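Local coordinates for protein catalase (Corynebacterium glutamicum, PDB 4B7H) that breaks down hydrogen peroxide to water and oxygen as a haem-dependent catalase, binds NADPH and is inhibited by nitric oxide, at residues 214-219 and 224-229; 91-96 and 131-136; 127-130 and 135-138; 72-77 and 201-206. All coordinates share one frame; numbering follows the deposited sequence. Where two conformers were deposited one is given.

Contact 1 of 4, residues 214-219 and 224-229; sequences FQWINA and VWVKYH
Phe214 pairs with Val226 and Trp216 with Val224 as antiparallel hydrogen-bonded pairs, Gln215 and Trp225 forming the non-hydrogen-bonded pair between them, although the short strand segments diverge noticeably from strict antiparallelism, at 124°. Four backbone bonds close the register, Val226 N to Phe214 O among them, at 2.8 Å.

The side chains of Phe214, Trp216, Val224 and Val226 share one face of the sheet. Trp216 lies against Val226, whose CG2 sits over the five-membered ring, 4.0 Å from its centroid, a CH-pi contact; CG1 of the same valine covers the indole nearer its rim. At its CB, Trp216 also meets Val224 CG2, 3.8 Å away. Beyond the paired residues, Tyr228 brings its phenol to the indole edge: Trp216 NE1 donates to Tyr228 OH at 2.9 Å, with the hydroxyl close to the indole plane. That hydroxyl is also hydrogen-bonded to Tyr137 OH of strand 135-142.

The unit is a beta hairpin of the antiparallel barrel at the heart of the catalase fold, built from strands 214-217 and 223-232, and its aromatic cluster is completed by Phe214, whose CD2 lies 4.0 Å from Tyr228 CD2, the ring planes inclined at 53°.

On the opposite face of the sheet, Gln215 lies at a slant across Trp225. With CG anti to the backbone N (chi1 -163°), its chain carries the amide over one face of the indole, and NE2 comes within 3.2 Å of Trp225 CH2; Gln215 OE1 is meanwhile held by the backbone N of Val430. Phe214 O approaches the same indole at its edge.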
loop_
_atom_site.group_PDB
_atom_site.type_symbol
_atom_site.label_atom_id
_atom_site.label_comp_id
_atom_site.label_asym_id
_atom_site.label_seq_id
_atom_site.Cartn_x
_atom_site.Cartn_y
_atom_site.Cartn_z
ATOM N N PHE A 214 21.903 -27.343 6.212
ATOM C CA PHE A 214 20.590 -27.579 6.788
ATOM C C PHE A 214 20.643 -28.827 7.655
ATOM O O PHE A 214 21.701 -29.461 7.799
ATOM C CB PHE A 214 19.557 -27.751 5.677
ATOM C CG PHE A 214 19.316 -26.493 4.899
ATOM C CD1 PHE A 214 18.429 -25.534 5.369
ATOM C CD2 PHE A 214 20.003 -26.254 3.715
ATOM C CE1 PHE A 214 18.220 -24.353 4.669
ATOM C CE2 PHE A 214 19.800 -25.086 3.003
ATOM C CZ PHE A 214 18.903 -24.133 3.480
ATOM N N GLN A 215 19.506 -29.195 8.232
ATOM C CA GLN A 215 19.448 -30.414 9.026
ATOM C C GLN A 215 18.378 -31.352 8.474
ATOM O O GLN A 215 17.338 -30.906 7.996
ATOM C CB GLN A 215 19.183 -30.091 10.499
ATOM C CG GLN A 215 19.501 -31.242 11.444
ATOM C CD GLN A 215 19.327 -30.849 12.891
ATOM O OE1 GLN A 215 18.212 -30.820 13.410
ATOM N NE2 GLN A 215 20.428 -30.511 13.547
ATOM N N TRP A 216 18.666 -32.649 8.506
ATOM C CA TRP A 216 17.684 -33.680 8.208
ATOM C C TRP A 216 17.445 -34.445 9.498
ATOM O O TRP A 216 18.392 -34.732 10.246
ATOM C CB TRP A 216 18.202 -34.634 7.132
ATOM C CG TRP A 216 17.882 -34.239 5.720
ATOM C CD1 TRP A 216 17.267 -33.093 5.301
ATOM C CD2 TRP A 216 18.154 -35.004 4.538
ATOM N NE1 TRP A 216 17.141 -33.100 3.928
ATOM C CE2 TRP A 216 17.674 -34.265 3.438
ATOM C CE3 TRP A 216 18.755 -36.251 4.305
ATOM C CZ2 TRP A 216 17.778 -34.729 2.123
ATOM C CZ3 TRP A 216 18.860 -36.711 3.006
ATOM C CH2 TRP A 216 18.375 -35.953 1.928
ATOM N N ILE A 217 16.185 -34.749 9.778
ATOM C CA ILE A 217 15.842 -35.534 10.958
ATOM C C ILE A 217 14.995 -36.723 10.516
ATOM O O ILE A 217 14.034 -36.563 9.745
ATOM C CB ILE A 217 15.075 -34.687 11.997
ATOM C CG1 ILE A 217 15.858 -33.418 12.356
ATOM C CG2 ILE A 217 14.803 -35.488 13.249
ATOM C CD1 ILE A 217 15.235 -32.620 13.492
ATOM N N ASN A 218 15.357 -37.917 10.984
ATOM C CA ASN A 218 14.633 -39.130 10.603
ATOM C C ASN A 218 13.428 -39.400 11.515
ATOM O O ASN A 218 13.141 -38.617 12.430
ATOM C CB ASN A 218 15.581 -40.348 10.484
ATOM C CG ASN A 218 16.134 -40.818 11.823
ATOM O OD1 ASN A 218 15.662 -40.414 12.881
ATOM N ND2 ASN A 218 17.135 -41.693 11.775
ATOM N N ALA A 219 12.727 -40.504 11.268
ATOM C CA ALA A 219 11.505 -40.812 12.006
ATOM C C ALA A 219 11.763 -41.007 13.495
ATOM O O ALA A 219 10.871 -40.782 14.318
ATOM C CB ALA A 219 10.823 -42.038 11.410
ATOM N N VAL A 224 21.061 -35.289 11.206
ATOM C CA VAL A 224 22.341 -35.178 10.518
ATOM C C VAL A 224 22.384 -33.811 9.837
ATOM O O VAL A 224 21.340 -33.231 9.519
ATOM C CB VAL A 224 22.538 -36.283 9.456
ATOM C CG1 VAL A 224 22.747 -37.630 10.109
ATOM C CG2 VAL A 224 21.360 -36.321 8.484
ATOM N N TRP A 225 23.584 -33.280 9.621
ATOM C CA TRP A 225 23.719 -32.033 8.877
ATOM C C TRP A 225 23.806 -32.338 7.383
ATOM O O TRP A 225 24.431 -33.328 6.986
ATOM C CB TRP A 225 24.951 -31.261 9.341
ATOM C CG TRP A 225 24.951 -30.907 10.812
ATOM C CD1 TRP A 225 25.789 -31.404 11.780
ATOM C CD2 TRP A 225 24.078 -29.978 11.479
ATOM N NE1 TRP A 225 25.492 -30.839 13.000
ATOM C CE2 TRP A 225 24.444 -29.964 12.843
ATOM C CE3 TRP A 225 23.017 -29.160 11.056
ATOM C CZ2 TRP A 225 23.796 -29.157 13.782
ATOM C CZ3 TRP A 225 22.380 -28.362 11.990
ATOM C CH2 TRP A 225 22.770 -28.362 13.334
ATOM N N VAL A 226 23.176 -31.514 6.546
ATOM C CA VAL A 226 23.202 -31.765 5.108
ATOM C C VAL A 226 23.455 -30.505 4.283
ATOM O O VAL A 226 23.170 -29.390 4.727
ATOM C CB VAL A 226 21.878 -32.413 4.605
ATOM C CG1 VAL A 226 21.596 -33.725 5.327
ATOM C CG2 VAL A 226 20.701 -31.442 4.752
ATOM N N LYS A 227 24.012 -30.699 3.089
ATOM C CA LYS A 227 24.066 -29.666 2.058
ATOM C C LYS A 227 23.499 -30.225 0.758
ATOM O O LYS A 227 23.810 -31.351 0.360
ATOM C CB LYS A 227 25.492 -29.155 1.824
ATOM C CG LYS A 227 26.038 -28.281 2.950
ATOM C CD LYS A 227 27.392 -27.687 2.577
ATOM C CE LYS A 227 27.983 -26.848 3.712
ATOM N NZ LYS A 227 27.251 -25.561 3.966
ATOM N N TYR A 228 22.666 -29.429 0.100
ATOM C CA TYR A 228 22.050 -29.818 -1.159
ATOM C C TYR A 228 22.875 -29.410 -2.365
ATOM O O TYR A 228 23.357 -28.273 -2.438
ATOM C CB TYR A 228 20.696 -29.147 -1.297
ATOM C CG TYR A 228 19.637 -29.600 -0.331
ATOM C CD1 TYR A 228 18.974 -30.810 -0.517
ATOM C CD2 TYR A 228 19.259 -28.797 0.741
ATOM C CE1 TYR A 228 17.980 -31.218 0.351
ATOM C CE2 TYR A 228 18.265 -29.194 1.615
ATOM C CZ TYR A 228 17.626 -30.405 1.413
ATOM O OH TYR A 228 16.627 -30.796 2.274
ATOM N N HIS A 229 22.982 -30.322 -3.318
ATOM C CA HIS A 229 23.628 -30.096 -4.593
ATOM C C HIS A 229 22.730 -30.546 -5.716
ATOM O O HIS A 229 22.257 -31.649 -5.715
ATOM C CB HIS A 229 24.988 -30.883 -4.653
ATOM C CG HIS A 229 26.025 -30.430 -3.659
ATOM N ND1 HIS A 229 27.153 -29.858 -4.013
ATOM C CD2 HIS A 229 26.053 -30.558 -2.313
ATOM C CE1 HIS A 229 27.841 -29.600 -2.943
ATOM N NE2 HIS A 229 27.173 -30.047 -1.901
#

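Contact 2 of 4, residues 91-96 and 131-136; sequences KADLFQ and YTEEGN
Thr132 meets Leu94 through methyl and methylene groups: Thr132 CG2 lies 3.7 Å from Leu94 CB and nearly as close to Leu94 CD1, the one apolar patch in a junction otherwise made of carboxylates and water. The branch is placed by its first torsion, which sets CG2 opposite the carbonyl carbon and leaves OG1 facing the turn, within reach of Glu134 N and Gly135 O. That hydroxyl works in both directions. It donates to Gly135 O at 2.6 Å, in the carbonyl plane and on a lone pair, and it accepts from Glu134 N; water 6 adds a bridge from Thr132 OG1 to Leu94 N.

At Glu133 the two segments are joined by water rather than by direct bonds. Its backbone N donates to water 3, which in turn donates to Asp93 OD2. Glu133 CB stands 3.7 Å from Asp93 OD2. In the conformer given, OE1 is scarcely farther and water 5 joins the two carboxylates, tentatively, since a second conformer exists; Lys99 probably eases any like-charge approach through its salt bridge to Asp93 OD2.

Glu134 runs its extended side chain across Asp93 at about a right angle, laying CD 3.8 Å from Asp93 CB. Its carboxylate is gripped by three waters: water 1 leads from OE1 to Lys91 O, water 2 from OE1 to Asp93 N, and water 4 from OE2 to Asp93 OD1.

Gly135 receives the chain as it re-enters the sheet, its N bonded to Thr132 O. The whole is a type I beta turn with an ST turn at Thr132, closing the hairpin of strands 125-132 and 135-142, against which the 3-10 segment 93-95 is packed at the partly exposed end of the barrel.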
loop_
_atom_site.group_PDB
_atom_site.type_symbol
_atom_site.label_atom_id
_atom_site.label_comp_id
_atom_site.label_asym_id
_atom_site.label_seq_id
_atom_site.Cartn_x
_atom_site.Cartn_y
_atom_site.Cartn_z
ATOM N N LYS A 91 12.815 -37.999 7.439
ATOM C CA LYS A 91 11.429 -38.416 7.348
ATOM C C LYS A 91 10.625 -37.475 6.462
ATOM O O LYS A 91 9.410 -37.646 6.330
ATOM C CB LYS A 91 10.789 -38.460 8.738
ATOM C CG LYS A 91 10.634 -37.085 9.391
ATOM C CD LYS A 91 9.878 -37.158 10.713
ATOM C CE LYS A 91 9.719 -35.780 11.344
ATOM N NZ LYS A 91 9.014 -35.868 12.650
ATOM N N ALA A 92 11.284 -36.485 5.860
ATOM C CA ALA A 92 10.559 -35.507 5.045
ATOM C C ALA A 92 9.781 -36.239 3.945
ATOM O O ALA A 92 10.347 -37.047 3.208
ATOM C CB ALA A 92 11.520 -34.478 4.446
ATOM N N ASP A 93 8.483 -35.968 3.854
ATOM C CA ASP A 93 7.616 -36.747 2.980
ATOM C C ASP A 93 8.079 -36.775 1.525
ATOM O O ASP A 93 8.120 -37.841 0.906
ATOM C CB ASP A 93 6.168 -36.272 3.077
ATOM C CG ASP A 93 5.202 -37.271 2.485
ATOM O OD1 ASP A 93 4.906 -38.286 3.162
ATOM O OD2 ASP A 93 4.743 -37.045 1.340
ATOM N N LEU A 94 8.464 -35.620 0.985
ATOM C CA LEU A 94 8.828 -35.543 -0.431
ATOM C C LEU A 94 10.076 -36.366 -0.772
ATOM O O LEU A 94 10.311 -36.669 -1.945
ATOM C CB LEU A 94 9.040 -34.092 -0.881
ATOM C CG LEU A 94 10.423 -33.476 -0.619
ATOM C CD1 LEU A 94 10.561 -32.169 -1.391
ATOM C CD2 LEU A 94 10.669 -33.240 0.872
ATOM N N PHE A 95 10.878 -36.712 0.238
ATOM C CA PHE A 95 12.143 -37.416 0.003
ATOM C C PHE A 95 12.044 -38.925 0.222
ATOM O O PHE A 95 13.042 -39.634 0.092
ATOM C CB PHE A 95 13.264 -36.841 0.885
ATOM C CG PHE A 95 13.725 -35.462 0.482
ATOM C CD1 PHE A 95 13.803 -35.092 -0.858
ATOM C CD2 PHE A 95 14.105 -34.544 1.451
ATOM C CE1 PHE A 95 14.235 -33.815 -1.216
ATOM C CE2 PHE A 95 14.539 -33.270 1.105
ATOM C CZ PHE A 95 14.608 -32.907 -0.229
ATOM N N GLN A 96 10.853 -39.418 0.557
ATOM C CA GLN A 96 10.667 -40.856 0.785
ATOM C C GLN A 96 10.697 -41.647 -0.534
ATOM O O GLN A 96 10.466 -41.086 -1.605
ATOM C CB GLN A 96 9.377 -41.113 1.573
ATOM C CG GLN A 96 9.326 -40.400 2.923
ATOM C CD GLN A 96 10.527 -40.711 3.800
ATOM O OE1 GLN A 96 10.733 -41.859 4.209
ATOM N NE2 GLN A 96 11.334 -39.691 4.093
ATOM N N TYR A 131 5.847 -28.756 -3.944
ATOM C CA TYR A 131 4.486 -28.751 -3.411
ATOM C C TYR A 131 4.226 -30.104 -2.754
ATOM O O TYR A 131 3.607 -30.986 -3.358
ATOM C CB TYR A 131 3.459 -28.467 -4.520
ATOM C CG TYR A 131 3.569 -27.077 -5.146
ATOM C CD1 TYR A 131 4.454 -26.822 -6.199
ATOM C CD2 TYR A 131 2.772 -26.027 -4.697
ATOM C CE1 TYR A 131 4.547 -25.561 -6.776
ATOM C CE2 TYR A 131 2.857 -24.752 -5.268
ATOM C CZ TYR A 131 3.741 -24.528 -6.314
ATOM O OH TYR A 131 3.849 -23.282 -6.890
ATOM N N THR A 132 4.704 -30.269 -1.521
ATOM C CA THR A 132 4.647 -31.566 -0.848
ATOM C C THR A 132 3.324 -31.791 -0.120
ATOM O O THR A 132 2.547 -30.853 0.108
ATOM C CB THR A 132 5.829 -31.790 0.151
ATOM O OG1 THR A 132 5.441 -31.415 1.481
ATOM C CG2 THR A 132 7.081 -31.029 -0.263
ATOM N N GLU A 133 3.090 -33.040 0.266
ATOM C CA GLU A 133 1.872 -33.420 0.975
ATOM C C GLU A 133 1.860 -32.888 2.408
ATOM O O GLU A 133 0.827 -32.905 3.069
ATOM C CB GLU A 133 1.701 -34.943 0.975
ATOM C CG GLU A 133 1.506 -35.543 -0.417
ATOM C CD GLU A 133 1.385 -37.058 -0.403
ATOM O OE1 GLU A 133 1.089 -37.631 0.668
ATOM O OE2 GLU A 133 1.590 -37.677 -1.468
ATOM N N GLU A 134 3.013 -32.429 2.889
ATOM C CA GLU A 134 3.112 -31.840 4.228
ATOM C C GLU A 134 3.451 -30.351 4.152
ATOM O O GLU A 134 3.961 -29.763 5.112
ATOM C CB GLU A 134 4.096 -32.626 5.113
ATOM C CG GLU A 134 3.597 -34.055 5.337
ATOM C CD GLU A 134 4.461 -34.940 6.224
ATOM O OE1 GLU A 134 5.594 -34.564 6.579
ATOM O OE2 GLU A 134 3.990 -36.052 6.557
ATOM N N GLY A 135 3.139 -29.743 3.009
ATOM C CA GLY A 135 3.323 -28.313 2.819
ATOM C C GLY A 135 4.334 -27.972 1.738
ATOM O O GLY A 135 5.023 -28.852 1.210
ATOM N N ASN A 136 4.422 -26.689 1.393
ATOM C CA ASN A 136 5.415 -26.236 0.421
ATOM C C ASN A 136 6.789 -26.206 1.069
ATOM O O ASN A 136 6.984 -25.553 2.090
ATOM C CB ASN A 136 5.078 -24.847 -0.135
ATOM C CG ASN A 136 3.795 -24.837 -0.954
ATOM O OD1 ASN A 136 3.350 -25.886 -1.426
ATOM N ND2 ASN A 136 3.196 -23.652 -1.129
HETATM O O HOH W 1 7.381 -36.316 7.793
HETATM O O HOH W 2 7.691 -33.552 5.362
HETATM O O HOH W 3 5.124 -34.967 -0.323
HETATM O O HOH W 4 5.265 -38.474 5.769
HETATM O O HOH W 5 2.084 -38.371 3.027
HETATM O O HOH W 6 7.494 -33.142 2.591
#

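Contact 3 of 4, residues 127-130 and 135-138; sequences ALRF and GNYD
Arg129 and Asp138 run side by side from an antiparallel non-hydrogen-bonded pair, their CA atoms only 4.2 Å apart, and the arginine can be followed outward atom by atom. Its CB already lies 3.2 Å from Asp138 OD1, and CG keeps to the same oxygen. CD comes beside the Asn136 amide, meeting CG of that residue at 3.8 Å. A bend at chi3 (-60°) then turns the guanidinium so that its NE/NH2 edge faces the carboxylate. NE donates to Asp138 OD1 at 2.8 Å, and NH2 donates to Asp138 OD2 at 2.9 Å, each oxygen accepting on its syn lone pair. This side-on, two-nitrogen grip leaves the guanidinium and carboxylate nearly coplanar, so rotation of either group would break a bond. The Asn136 amide lies almost parallel to the guanidinium, 12° away, with ND2 over its face. NH1 goes on to Asn370 OD1, while Asp138 OD2 is also held by Asn332 ND2 and Asp329 N; the buried charges are therefore matched and surrounded by polar partners.

Phe130 and Tyr137 form the neighbouring hydrogen-bonded pair, Phe130 N to Tyr137 O and Tyr137 N to Phe130 O, and their side chains point to the other face of the sheet. Phe130 CD2 rests 3.4 Å from Tyr137 O and 4.2 Å from Tyr137 CD2.

These two strands form a beta hairpin within the catalase barrel. Strand 100-108 flanks 127-130 on its other edge and lays Leu103 and Thr101 against Phe130; Ala127 touches the haem, and the backbone O of Asn136 accepts from Asn26 ND2 of a second subunit.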
loop_
_atom_site.group_PDB
_atom_site.type_symbol
_atom_site.label_atom_id
_atom_site.label_comp_id
_atom_site.label_asym_id
_atom_site.label_seq_id
_atom_site.Cartn_x
_atom_site.Cartn_y
_atom_site.Cartn_z
ATOM N N ALA A 127 16.035 -21.128 -7.257
ATOM C CA ALA A 127 15.064 -21.197 -6.171
ATOM C C ALA A 127 13.920 -22.150 -6.472
ATOM O O ALA A 127 13.109 -21.899 -7.371
ATOM C CB ALA A 127 14.531 -19.804 -5.867
ATOM N N LEU A 128 13.838 -23.220 -5.686
ATOM C CA LEU A 128 12.878 -24.298 -5.912
ATOM C C LEU A 128 11.766 -24.295 -4.884
ATOM O O LEU A 128 12.014 -24.045 -3.705
ATOM C CB LEU A 128 13.601 -25.639 -5.805
ATOM C CG LEU A 128 14.615 -25.909 -6.911
ATOM C CD1 LEU A 128 15.693 -26.841 -6.404
ATOM C CD2 LEU A 128 13.906 -26.498 -8.128
ATOM N N ARG A 129 10.543 -24.587 -5.334
ATOM C CA ARG A 129 9.441 -24.939 -4.442
ATOM C C ARG A 129 8.987 -26.350 -4.754
ATOM O O ARG A 129 8.741 -26.680 -5.918
ATOM C CB ARG A 129 8.232 -24.021 -4.646
ATOM C CG ARG A 129 6.939 -24.607 -4.044
ATOM C CD ARG A 129 5.894 -23.519 -3.839
ATOM N NE ARG A 129 6.436 -22.510 -2.936
ATOM C CZ ARG A 129 6.046 -21.241 -2.889
ATOM N NH1 ARG A 129 5.069 -20.811 -3.681
ATOM N NH2 ARG A 129 6.639 -20.403 -2.045
ATOM N N PHE A 130 8.863 -27.170 -3.719
ATOM C CA PHE A 130 8.257 -28.482 -3.852
ATOM C C PHE A 130 6.893 -28.459 -3.173
ATOM O O PHE A 130 6.788 -28.141 -1.982
ATOM C CB PHE A 130 9.170 -29.547 -3.238
ATOM C CG PHE A 130 10.555 -29.552 -3.825
ATOM C CD1 PHE A 130 10.767 -30.025 -5.111
ATOM C CD2 PHE A 130 11.641 -29.049 -3.111
ATOM C CE1 PHE A 130 12.033 -30.018 -5.674
ATOM C CE2 PHE A 130 12.921 -29.035 -3.673
ATOM C CZ PHE A 130 13.115 -29.520 -4.955
ATOM N N GLY A 135 3.139 -29.743 3.009
ATOM C CA GLY A 135 3.323 -28.313 2.819
ATOM C C GLY A 135 4.334 -27.972 1.738
ATOM O O GLY A 135 5.023 -28.852 1.210
ATOM N N ASN A 136 4.422 -26.689 1.393
ATOM C CA ASN A 136 5.415 -26.236 0.421
ATOM C C ASN A 136 6.789 -26.206 1.069
ATOM O O ASN A 136 6.984 -25.553 2.090
ATOM C CB ASN A 136 5.078 -24.847 -0.135
ATOM C CG ASN A 136 3.795 -24.837 -0.954
ATOM O OD1 ASN A 136 3.350 -25.886 -1.426
ATOM N ND2 ASN A 136 3.196 -23.652 -1.129
ATOM N N TYR A 137 7.732 -26.931 0.477
ATOM C CA TYR A 137 9.116 -26.917 0.930
ATOM C C TYR A 137 9.935 -26.189 -0.124
ATOM O O TYR A 137 10.055 -26.666 -1.262
ATOM C CB TYR A 137 9.634 -28.349 1.105
ATOM C CG TYR A 137 11.098 -28.433 1.490
ATOM C CD1 TYR A 137 11.688 -27.446 2.274
ATOM C CD2 TYR A 137 11.895 -29.492 1.061
ATOM C CE1 TYR A 137 13.026 -27.514 2.623
ATOM C CE2 TYR A 137 13.242 -29.562 1.408
ATOM C CZ TYR A 137 13.794 -28.571 2.188
ATOM O OH TYR A 137 15.125 -28.637 2.530
ATOM N N ASP A 138 10.472 -25.026 0.233
ATOM C CA ASP A 138 11.279 -24.267 -0.714
ATOM C C ASP A 138 12.741 -24.414 -0.371
ATOM O O ASP A 138 13.124 -24.277 0.796
ATOM C CB ASP A 138 10.944 -22.766 -0.678
ATOM C CG ASP A 138 9.516 -22.452 -1.094
ATOM O OD1 ASP A 138 8.776 -23.351 -1.547
ATOM O OD2 ASP A 138 9.147 -21.267 -0.977
#

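Contact 4 of 4, residues 72-77 and 201-206; sequences KGHGAF and KTSRHQ
His74 and Ser203 make the whole of this contact through a single hydrogen bond, His74 NE2 to Ser203 OG at 2.8 Å, in which either atom could be the donor. The hydroxyl comes to the ring at its edge and in its plane, where the nitrogen lies. Histidine reaches it because chi1 (51°) places CG between the backbone N and the carbonyl carbon, standing the imidazole out from its strand, while Ser203 turns OG toward it from the loop.

In the packing around the pair, Phe107 of strand 100-108 touches both residues, and Phe319 of helix 319-324 and Arg256 of helix 254-264 touch the histidine. The bond thus ties strand 73-82 of the catalase barrel to the loop that leads from helix 187-194 to strand 208-209, with the haem about 9 Å from the side chain of His74.

Within the loop, Thr202 OG1 accepts from His205 N at 3.0 Å, forming an ST motif, and is hydrogen-bonded to His205 ND1 at 2.6 Å, either atom being a possible donor. Charged pairs hold the neighbours, Arg204 NE to Asp258 OD2 and Lys72 NZ to both Asp118 and Asp253.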
loop_
_atom_site.group_PDB
_atom_site.type_symbol
_atom_site.label_atom_id
_atom_site.label_comp_id
_atom_site.label_asym_id
_atom_site.label_seq_id
_atom_site.Cartn_x
_atom_site.Cartn_y
_atom_site.Cartn_z
ATOM N N LYS A 72 15.453 -9.519 -11.448
ATOM C CA LYS A 72 15.378 -10.028 -12.824
ATOM C C LYS A 72 15.431 -11.549 -12.846
ATOM O O LYS A 72 16.481 -12.141 -12.600
ATOM C CB LYS A 72 16.536 -9.490 -13.676
ATOM C CG LYS A 72 16.480 -9.957 -15.141
ATOM C CD LYS A 72 15.417 -9.163 -15.915
ATOM C CE LYS A 72 15.086 -9.737 -17.306
ATOM N NZ LYS A 72 16.298 -9.884 -18.174
ATOM N N GLY A 73 14.314 -12.193 -13.148
ATOM C CA GLY A 73 14.294 -13.641 -13.167
ATOM C C GLY A 73 13.158 -14.213 -13.980
ATOM O O GLY A 73 12.373 -13.474 -14.582
ATOM N N HIS A 74 13.065 -15.539 -13.979
ATOM C CA HIS A 74 12.129 -16.254 -14.835
ATOM C C HIS A 74 12.065 -17.665 -14.306
ATOM O O HIS A 74 12.924 -18.081 -13.521
ATOM C CB HIS A 74 12.639 -16.270 -16.275
ATOM C CG HIS A 74 14.053 -16.735 -16.388
ATOM N ND1 HIS A 74 15.126 -15.885 -16.222
ATOM C CD2 HIS A 74 14.576 -17.968 -16.594
ATOM C CE1 HIS A 74 16.250 -16.568 -16.348
ATOM N NE2 HIS A 74 15.945 -17.837 -16.556
ATOM N N GLY A 75 11.065 -18.426 -14.720
ATOM C CA GLY A 75 10.938 -19.742 -14.137
ATOM C C GLY A 75 10.075 -20.721 -14.890
ATOM O O GLY A 75 9.694 -20.497 -16.041
ATOM N N ALA A 76 9.765 -21.820 -14.217
ATOM C CA ALA A 76 9.066 -22.934 -14.832
ATOM C C ALA A 76 8.565 -23.861 -13.753
ATOM O O ALA A 76 8.795 -23.637 -12.565
ATOM C CB ALA A 76 9.995 -23.683 -15.778
ATOM N N PHE A 77 7.877 -24.911 -14.178
ATOM C CA PHE A 77 7.303 -25.874 -13.259
ATOM C C PHE A 77 7.706 -27.260 -13.713
ATOM O O PHE A 77 8.132 -27.450 -14.853
ATOM C CB PHE A 77 5.775 -25.712 -13.203
ATOM C CG PHE A 77 5.344 -24.390 -12.647
ATOM C CD1 PHE A 77 5.316 -23.261 -13.455
ATOM C CD2 PHE A 77 4.993 -24.267 -11.309
ATOM C CE1 PHE A 77 4.931 -22.026 -12.935
ATOM C CE2 PHE A 77 4.615 -23.044 -10.778
ATOM C CZ PHE A 77 4.580 -21.916 -11.598
ATOM N N LYS A 201 25.982 -19.650 -19.528
ATOM C CA LYS A 201 25.252 -19.259 -20.733
ATOM C C LYS A 201 23.741 -19.240 -20.515
ATOM O O LYS A 201 23.049 -18.347 -21.019
ATOM C CB LYS A 201 25.592 -20.165 -21.919
ATOM C CG LYS A 201 27.029 -20.046 -22.387
ATOM C CD LYS A 201 27.254 -20.816 -23.677
ATOM C CE LYS A 201 28.713 -20.722 -24.109
ATOM N NZ LYS A 201 28.939 -21.286 -25.466
ATOM N N THR A 202 23.227 -20.233 -19.793
ATOM C CA THR A 202 21.789 -20.379 -19.610
ATOM C C THR A 202 21.477 -20.771 -18.175
ATOM O O THR A 202 22.381 -21.051 -17.373
ATOM C CB THR A 202 21.191 -21.483 -20.521
ATOM O OG1 THR A 202 21.505 -22.767 -19.970
ATOM C CG2 THR A 202 21.722 -21.395 -21.954
ATOM N N SER A 203 20.189 -20.814 -17.857
ATOM C CA SER A 203 19.756 -21.339 -16.570
ATOM C C SER A 203 19.887 -22.850 -16.483
ATOM O O SER A 203 19.940 -23.406 -15.381
ATOM C CB SER A 203 18.303 -20.969 -16.314
ATOM O OG SER A 203 18.143 -19.572 -16.260
ATOM N N ARG A 204 19.904 -23.516 -17.639
ATOM C CA ARG A 204 19.957 -24.975 -17.700
ATOM C C ARG A 204 21.375 -25.512 -17.550
ATOM O O ARG A 204 21.567 -26.675 -17.173
ATOM C CB ARG A 204 19.372 -25.466 -19.027
ATOM C CG ARG A 204 17.960 -24.948 -19.307
ATOM C CD ARG A 204 17.437 -25.439 -20.655
ATOM N NE ARG A 204 18.126 -24.800 -21.772
ATOM C CZ ARG A 204 18.778 -25.440 -22.735
ATOM N NH1 ARG A 204 18.841 -26.769 -22.750
ATOM N NH2 ARG A 204 19.368 -24.741 -23.694
ATOM N N HIS A 205 22.357 -24.665 -17.852
ATOM C CA HIS A 205 23.759 -25.064 -17.872
ATOM C C HIS A 205 24.538 -24.562 -16.658
ATOM O O HIS A 205 25.635 -24.003 -16.786
ATOM C CB HIS A 205 24.408 -24.580 -19.169
ATOM C CG HIS A 205 23.865 -25.251 -20.394
ATOM N ND1 HIS A 205 22.774 -24.777 -21.091
ATOM C CD2 HIS A 205 24.252 -26.383 -21.031
ATOM C CE1 HIS A 205 22.523 -25.574 -22.114
ATOM N NE2 HIS A 205 23.403 -26.560 -22.098
ATOM N N GLN A 206 23.953 -24.768 -15.481
ATOM C CA GLN A 206 24.591 -24.424 -14.215
ATOM C C GLN A 206 24.064 -25.382 -13.164
ATOM O O GLN A 206 22.932 -25.872 -13.269
ATOM C CB GLN A 206 24.255 -22.982 -13.808
ATOM C CG GLN A 206 22.783 -22.805 -13.448
ATOM C CD GLN A 206 22.363 -21.369 -13.271
ATOM O OE1 GLN A 206 23.195 -20.457 -13.168
ATOM N NE2 GLN A 206 21.053 -21.153 -13.247
#

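Contacts 1, 3 and 4 are buried, whereas contact 2 is only partly so, but burial alone does not set their chemistry. Contacts 1 and 3 are both hairpin pairings of the same sheet, yet one is finished by an aromatic cluster and the other by a buried ion pair; Tyr228 OH and Tyr137 OH, 2.6 Å apart, connect them. Contact 2 takes up the turn end of contact 3's hairpin, sharing Gly135 and Asn136, and trades direct bonds for water. Its Phe95 also packs against Trp216 of contact 1. Contact 4 is the sparest, one side-chain bond between sheet and loop, its centre about 17 Å from that of contact 3.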